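Local coordinates for protein glutathione S-transferase (Xanthomonas axonopodis pv. citri, PDB 6NV6) that probably catalyses the conjugation of glutathione to electrophilic substrates, as a theta-class glutathione S-transferase of the citrus canker pathogen, at residues A[2-7]-A[58-63]; A[23-28]-A[78-83]. All blocks are in the same frame, centred on the assembly; numbering follows the deposited sequence.

Interaction 1 (A[2-7]-A[58-63])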
loop_
_atom_site.group_PDB
_atom_site.type_symbol
_atom_site.label_atom_id
_atom_site.label_comp_id
_atom_site.label_asym_id
_atom_site.label_seq_id
_atom_site.Cartn_x
_atom_site.Cartn_y
_atom_site.Cartn_z
ATOM N N PRO A 2 6.376 -16.261 -17.472
ATOM C CA PRO A 2 6.221 -14.830 -17.771
ATOM C C PRO A 2 7.503 -14.038 -17.558
ATOM O O PRO A 2 8.332 -14.354 -16.699
ATOM C CB PRO A 2 5.132 -14.384 -16.793
ATOM C CG PRO A 2 4.372 -15.620 -16.478
ATOM C CD PRO A 2 5.354 -16.746 -16.528
ATOM N N ALA A 3 7.649 -12.980 -18.359
ATOM C CA ALA A 3 8.829 -12.128 -18.252
ATOM C C ALA A 3 8.926 -11.446 -16.894
ATOM O O ALA A 3 10.031 -11.109 -16.452
ATOM C CB ALA A 3 8.818 -11.073 -19.360
ATOM N N ILE A 4 7.795 -11.219 -16.228
ATOM C CA ILE A 4 7.757 -10.469 -14.980
ATOM C C ILE A 4 7.699 -11.448 -13.823
ATOM O O ILE A 4 6.804 -12.300 -13.772
ATOM C CB ILE A 4 6.557 -9.510 -14.933
ATOM C CG1 ILE A 4 6.793 -8.305 -15.845
ATOM C CG2 ILE A 4 6.298 -9.049 -13.503
ATOM C CD1 ILE A 4 5.534 -7.524 -16.161
ATOM N N THR A 5 8.634 -11.321 -12.885
ATOM C CA THR A 5 8.606 -12.116 -11.666
ATOM C C THR A 5 8.718 -11.198 -10.456
ATOM O O THR A 5 9.510 -10.248 -10.455
ATOM C CB THR A 5 9.732 -13.153 -11.667
ATOM O OG1 THR A 5 9.650 -13.922 -12.873
ATOM C CG2 THR A 5 9.634 -14.084 -10.473
ATOM N N ILE A 6 7.925 -11.489 -9.426
ATOM C CA ILE A 6 7.905 -10.712 -8.189
ATOM C C ILE A 6 8.139 -11.675 -7.027
ATOM O O ILE A 6 7.265 -12.486 -6.705
ATOM C CB ILE A 6 6.582 -9.947 -8.016
ATOM C CG1 ILE A 6 6.402 -8.932 -9.148
ATOM C CG2 ILE A 6 6.522 -9.274 -6.662
ATOM C CD1 ILE A 6 5.028 -8.240 -9.173
ATOM N N TRP A 7 9.309 -11.591 -6.401
ATOM C CA TRP A 7 9.618 -12.405 -5.235
ATOM C C TRP A 7 9.122 -11.710 -3.983
ATOM O O TRP A 7 9.254 -10.489 -3.852
ATOM C CB TRP A 7 11.123 -12.625 -5.105
ATOM C CG TRP A 7 11.714 -13.629 -6.042
ATOM C CD1 TRP A 7 11.961 -14.950 -5.789
ATOM C CD2 TRP A 7 12.154 -13.382 -7.369
ATOM N NE1 TRP A 7 12.523 -15.541 -6.892
ATOM C CE2 TRP A 7 12.652 -14.598 -7.877
ATOM C CE3 TRP A 7 12.171 -12.252 -8.183
ATOM C CZ2 TRP A 7 13.161 -14.714 -9.168
ATOM C CZ3 TRP A 7 12.682 -12.363 -9.463
ATOM C CH2 TRP A 7 13.174 -13.584 -9.945
ATOM N N LEU A 58 11.448 -7.181 -7.984
ATOM C CA LEU A 58 10.871 -7.258 -9.316
ATOM C C LEU A 58 11.962 -7.612 -10.309
ATOM O O LEU A 58 13.082 -7.105 -10.216
ATOM C CB LEU A 58 10.213 -5.942 -9.722
ATOM C CG LEU A 58 9.329 -5.895 -10.983
ATOM C CD1 LEU A 58 10.110 -5.554 -12.227
ATOM C CD2 LEU A 58 8.588 -7.188 -11.221
ATOM N N GLN A 59 11.632 -8.496 -11.250
ATOM C CA GLN A 59 12.468 -8.764 -12.411
ATOM C C GLN A 59 11.580 -8.753 -13.645
ATOM O O GLN A 59 10.573 -9.465 -13.700
ATOM C CB GLN A 59 13.196 -10.103 -12.302
ATOM C CG GLN A 59 14.036 -10.429 -13.533
ATOM C CD GLN A 59 14.965 -11.615 -13.326
ATOM O OE1 GLN A 59 15.102 -12.129 -12.210
ATOM N NE2 GLN A 59 15.607 -12.060 -14.408
ATOM N N ASP A 60 11.948 -7.935 -14.621
ATOM C CA ASP A 60 11.232 -7.861 -15.892
ATOM C C ASP A 60 12.306 -7.749 -16.968
ATOM O O ASP A 60 12.831 -6.655 -17.216
ATOM C CB ASP A 60 10.268 -6.683 -15.941
ATOM C CG ASP A 60 9.584 -6.551 -17.292
ATOM O OD1 ASP A 60 9.661 -7.504 -18.098
ATOM O OD2 ASP A 60 8.970 -5.495 -17.555
ATOM N N GLY A 61 12.611 -8.873 -17.608
ATOM C CA GLY A 61 13.742 -8.908 -18.517
ATOM C C GLY A 61 15.032 -8.601 -17.782
ATOM O O GLY A 61 15.361 -9.223 -16.760
ATOM N N ALA A 62 15.774 -7.621 -18.290
ATOM C CA ALA A 62 17.050 -7.240 -17.697
ATOM C C ALA A 62 16.903 -6.403 -16.431
ATOM O O ALA A 62 17.888 -6.240 -15.699
ATOM C CB ALA A 62 17.886 -6.468 -18.717
ATOM N N LEU A 63 15.713 -5.872 -16.163
ATOM C CA LEU A 63 15.507 -4.961 -15.046
ATOM C C LEU A 63 15.341 -5.725 -13.741
ATOM O O LEU A 63 14.677 -6.763 -13.694
ATOM C CB LEU A 63 14.273 -4.096 -15.298
ATOM C CG LEU A 63 13.966 -2.971 -14.311
ATOM C CD1 LEU A 63 15.182 -2.077 -14.134
ATOM C CD2 LEU A 63 12.767 -2.170 -14.791
#
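Strand 4-7 and strand 58-60 run antiparallel, their axes 4.7 Å apart at closest approach and 169° between their directions, with Thr5 and Gln59 as the hydrogen-bonded pair and Ile4-Asp60 and Ile6-Leu58 as the flanking non-hydrogen-bonded pairs. Two bonds join the central pair: Thr5 N donates a hydrogen bond to Gln59 O at 2.8 Å, and Gln59 N one to Thr5 O at 2.9 Å. On the face carrying Ile4, Ile6, Leu58 and Asp60, Leu58 CD2 reaches across to both isoleucines, 3.5 Å from Ile6 CG1 and also against Ile4 CG2. Ile4 CG1 in turn lies against the carboxylate carbon of Asp60, whose OD2 is hydrogen-bonded to Tyr74 OH. These strands belong to the mixed sheet of the thioredoxin-like N-terminal domain of glutathione transferases, and the isoleucine face is covered by helix 68-79 and, at Ile6, by helix 13-25. On the face of Thr5 and Gln59, the Trp7 ring touches both side chains. The Gln59 chain is extended, with CG anti to the backbone N (chi1 178°), and carries OE1 to 3.3 Å from Trp7 CH2, at the edge of the indole and near its plane. Gln59 CB borders the same edge, 3.7 Å from Trp7 CZ3, while Thr5 CG2 rests over one face of the ring toward its rim. Beyond Asp60 the chain reverses through a type II' turn, with Gly61 at positive phi.

Interaction 2 (A[23-28]-A[78-83])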
loop_
_atom_site.group_PDB
_atom_site.type_symbol
_atom_site.label_atom_id
_atom_site.label_comp_id
_atom_site.label_asym_id
_atom_site.label_seq_id
_atom_site.Cartn_x
_atom_site.Cartn_y
_atom_site.Cartn_z
ATOM N N GLU A 23 -1.479 -6.677 -10.946
ATOM C CA GLU A 23 -2.857 -7.059 -11.230
ATOM C C GLU A 23 -3.610 -5.951 -11.962
ATOM O O GLU A 23 -4.316 -6.217 -12.939
ATOM C CB GLU A 23 -3.564 -7.440 -9.933
ATOM C CG GLU A 23 -3.075 -8.748 -9.341
ATOM C CD GLU A 23 -3.714 -9.965 -9.997
ATOM O OE1 GLU A 23 -4.892 -9.864 -10.417
ATOM O OE2 GLU A 23 -3.034 -11.017 -10.102
ATOM N N GLU A 24 -3.467 -4.696 -11.513
ATOM C CA GLU A 24 -4.118 -3.581 -12.207
ATOM C C GLU A 24 -3.734 -3.521 -13.682
ATOM O O GLU A 24 -4.518 -3.055 -14.514
ATOM C CB GLU A 24 -3.766 -2.243 -11.541
ATOM C CG GLU A 24 -4.381 -1.989 -10.166
ATOM C CD GLU A 24 -5.890 -1.745 -10.190
ATOM O OE1 GLU A 24 -6.471 -1.598 -11.285
ATOM O OE2 GLU A 24 -6.498 -1.698 -9.098
ATOM N N ALA A 25 -2.531 -3.968 -14.021
ATOM C CA ALA A 25 -2.019 -3.885 -15.380
ATOM C C ALA A 25 -2.414 -5.074 -16.240
ATOM O O ALA A 25 -2.321 -4.990 -17.467
ATOM C CB ALA A 25 -0.489 -3.778 -15.361
ATOM N N GLY A 26 -2.823 -6.181 -15.629
ATOM C CA GLY A 26 -3.259 -7.342 -16.366
ATOM C C GLY A 26 -2.155 -8.183 -16.960
ATOM O O GLY A 26 -2.460 -9.142 -17.683
ATOM N N VAL A 27 -0.892 -7.883 -16.661
ATOM C CA VAL A 27 0.211 -8.550 -17.342
ATOM C C VAL A 27 0.402 -9.963 -16.796
ATOM O O VAL A 27 0.017 -10.302 -15.667
ATOM C CB VAL A 27 1.512 -7.737 -17.227
ATOM C CG1 VAL A 27 1.392 -6.424 -17.979
ATOM C CG2 VAL A 27 1.864 -7.505 -15.768
ATOM N N ALA A 28 1.016 -10.802 -17.625
ATOM C CA ALA A 28 1.510 -12.080 -17.146
ATOM C C ALA A 28 2.614 -11.832 -16.133
ATOM O O ALA A 28 3.590 -11.131 -16.428
ATOM C CB ALA A 28 2.028 -12.911 -18.317
ATOM N N GLN A 78 5.054 1.502 -17.537
ATOM C CA GLN A 78 5.391 0.544 -18.588
ATOM C C GLN A 78 4.182 -0.255 -19.064
ATOM O O GLN A 78 4.116 -0.622 -20.242
ATOM C CB GLN A 78 6.481 -0.417 -18.102
ATOM C CG GLN A 78 7.090 -1.311 -19.176
ATOM C CD GLN A 78 7.821 -0.528 -20.258
ATOM O OE1 GLN A 78 8.589 0.389 -19.974
ATOM N NE2 GLN A 78 7.578 -0.888 -21.509
ATOM N N TYR A 79 3.220 -0.537 -18.185
ATOM C CA TYR A 79 2.177 -1.499 -18.511
ATOM C C TYR A 79 0.759 -1.014 -18.290
ATOM O O TYR A 79 -0.158 -1.606 -18.872
ATOM C CB TYR A 79 2.366 -2.803 -17.715
ATOM C CG TYR A 79 3.642 -3.517 -18.058
ATOM C CD1 TYR A 79 3.809 -4.122 -19.291
ATOM C CD2 TYR A 79 4.693 -3.567 -17.160
ATOM C CE1 TYR A 79 4.987 -4.768 -19.619
ATOM C CE2 TYR A 79 5.876 -4.205 -17.475
ATOM C CZ TYR A 79 6.022 -4.806 -18.710
ATOM O OH TYR A 79 7.202 -5.444 -19.024
ATOM N N ALA A 80 0.526 0.001 -17.471
ATOM C CA ALA A 80 -0.828 0.454 -17.166
ATOM C C ALA A 80 -0.860 1.971 -17.229
ATOM O O ALA A 80 -0.872 2.649 -16.194
ATOM C CB ALA A 80 -1.281 -0.059 -15.800
ATOM N N PRO A 81 -0.870 2.546 -18.434
ATOM C CA PRO A 81 -0.800 4.011 -18.539
ATOM C C PRO A 81 -2.038 4.702 -18.011
ATOM O O PRO A 81 -2.001 5.921 -17.793
ATOM C CB PRO A 81 -0.632 4.252 -20.047
ATOM C CG PRO A 81 -0.456 2.850 -20.669
ATOM C CD PRO A 81 -1.132 1.913 -19.737
ATOM N N ALA A 82 -3.134 3.963 -17.816
ATOM C CA ALA A 82 -4.285 4.515 -17.112
ATOM C C ALA A 82 -3.924 4.912 -15.689
ATOM O O ALA A 82 -4.599 5.763 -15.092
ATOM C CB ALA A 82 -5.431 3.503 -17.105
ATOM N N LEU A 83 -2.866 4.310 -15.133
ATOM C CA LEU A 83 -2.471 4.523 -13.750
ATOM C C LEU A 83 -1.362 5.544 -13.582
ATOM O O LEU A 83 -1.054 5.917 -12.441
ATOM C CB LEU A 83 -2.020 3.206 -13.127
ATOM C CG LEU A 83 -3.177 2.257 -12.854
ATOM C CD1 LEU A 83 -2.797 1.266 -11.775
ATOM C CD2 LEU A 83 -4.434 3.045 -12.478
#
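Val27 and Tyr79 are brought together by matching first torsions: Val27 CG1 and Tyr79 CG each stand anti to their own carbonyl carbon (chi1 -66° and -64°), which sets the valine methyl against the root of the phenol ring. Val27 CG1 comes to 3.6 Å from Tyr79 CD1 and is almost as near to CG and CB, and the two side chains cross at about a right angle. Gln78 CG lies over one face of the same ring, offset toward its rim.

Next to this pair the backbones draw together, the CA atoms of Ala25 and Ala80 being 4.8 Å apart. Such closeness suits residues with a single methyl: Ala25 CB touches Ala80 CB at 3.8 Å and Tyr79 CB at the same distance. Farther on, Leu83 CD1 packs 3.6 Å from Glu24 CB, again with the side chains nearly perpendicular. The glutamate contributes the aliphatic part of its chain to this contact; bent at chi2 (-70°), it takes its carboxylate elsewhere, where OE2 accepts a hydrogen bond from Trp20 NE1 and forms a salt bridge with Arg195. The touching side-chain atoms across the segments are all carbon.

Both segments leave helices here. Gly26, at positive phi, follows helix 13-25, as Ala80 follows helix 68-79, so the C-terminal ends of two helices of the N-terminal domain meet, with Phe158 lying against Glu24 and Leu83, helix 196-201 beside Glu24, and Ile4 of strand 4-7 in contact with Val27 and Tyr79.

How the interactions relate
The two contacts lie about 14 Å apart, centre to centre, and interlock along the chain: 2-7, 23-28, 58-63 and 78-83 follow in that order, so each contact closes across a segment of the other. Interaction 1 joins two neighbouring strands of the sheet, and interaction 2 the ends of two helices packed on it, a layering of helices on sheet that belongs to the thioredoxin-like domain. They meet directly where Ile4 CD1 packs against Tyr79 CE2 at 3.6 Å and against Val27 CG2. Pro2 also touches Ala28. Through Ile4, a sheet residue touching both segments of interaction 2, the strand pair is joined to the helix ends, while interaction 2 additionally reaches residues later in the chain through Glu24 and Leu83.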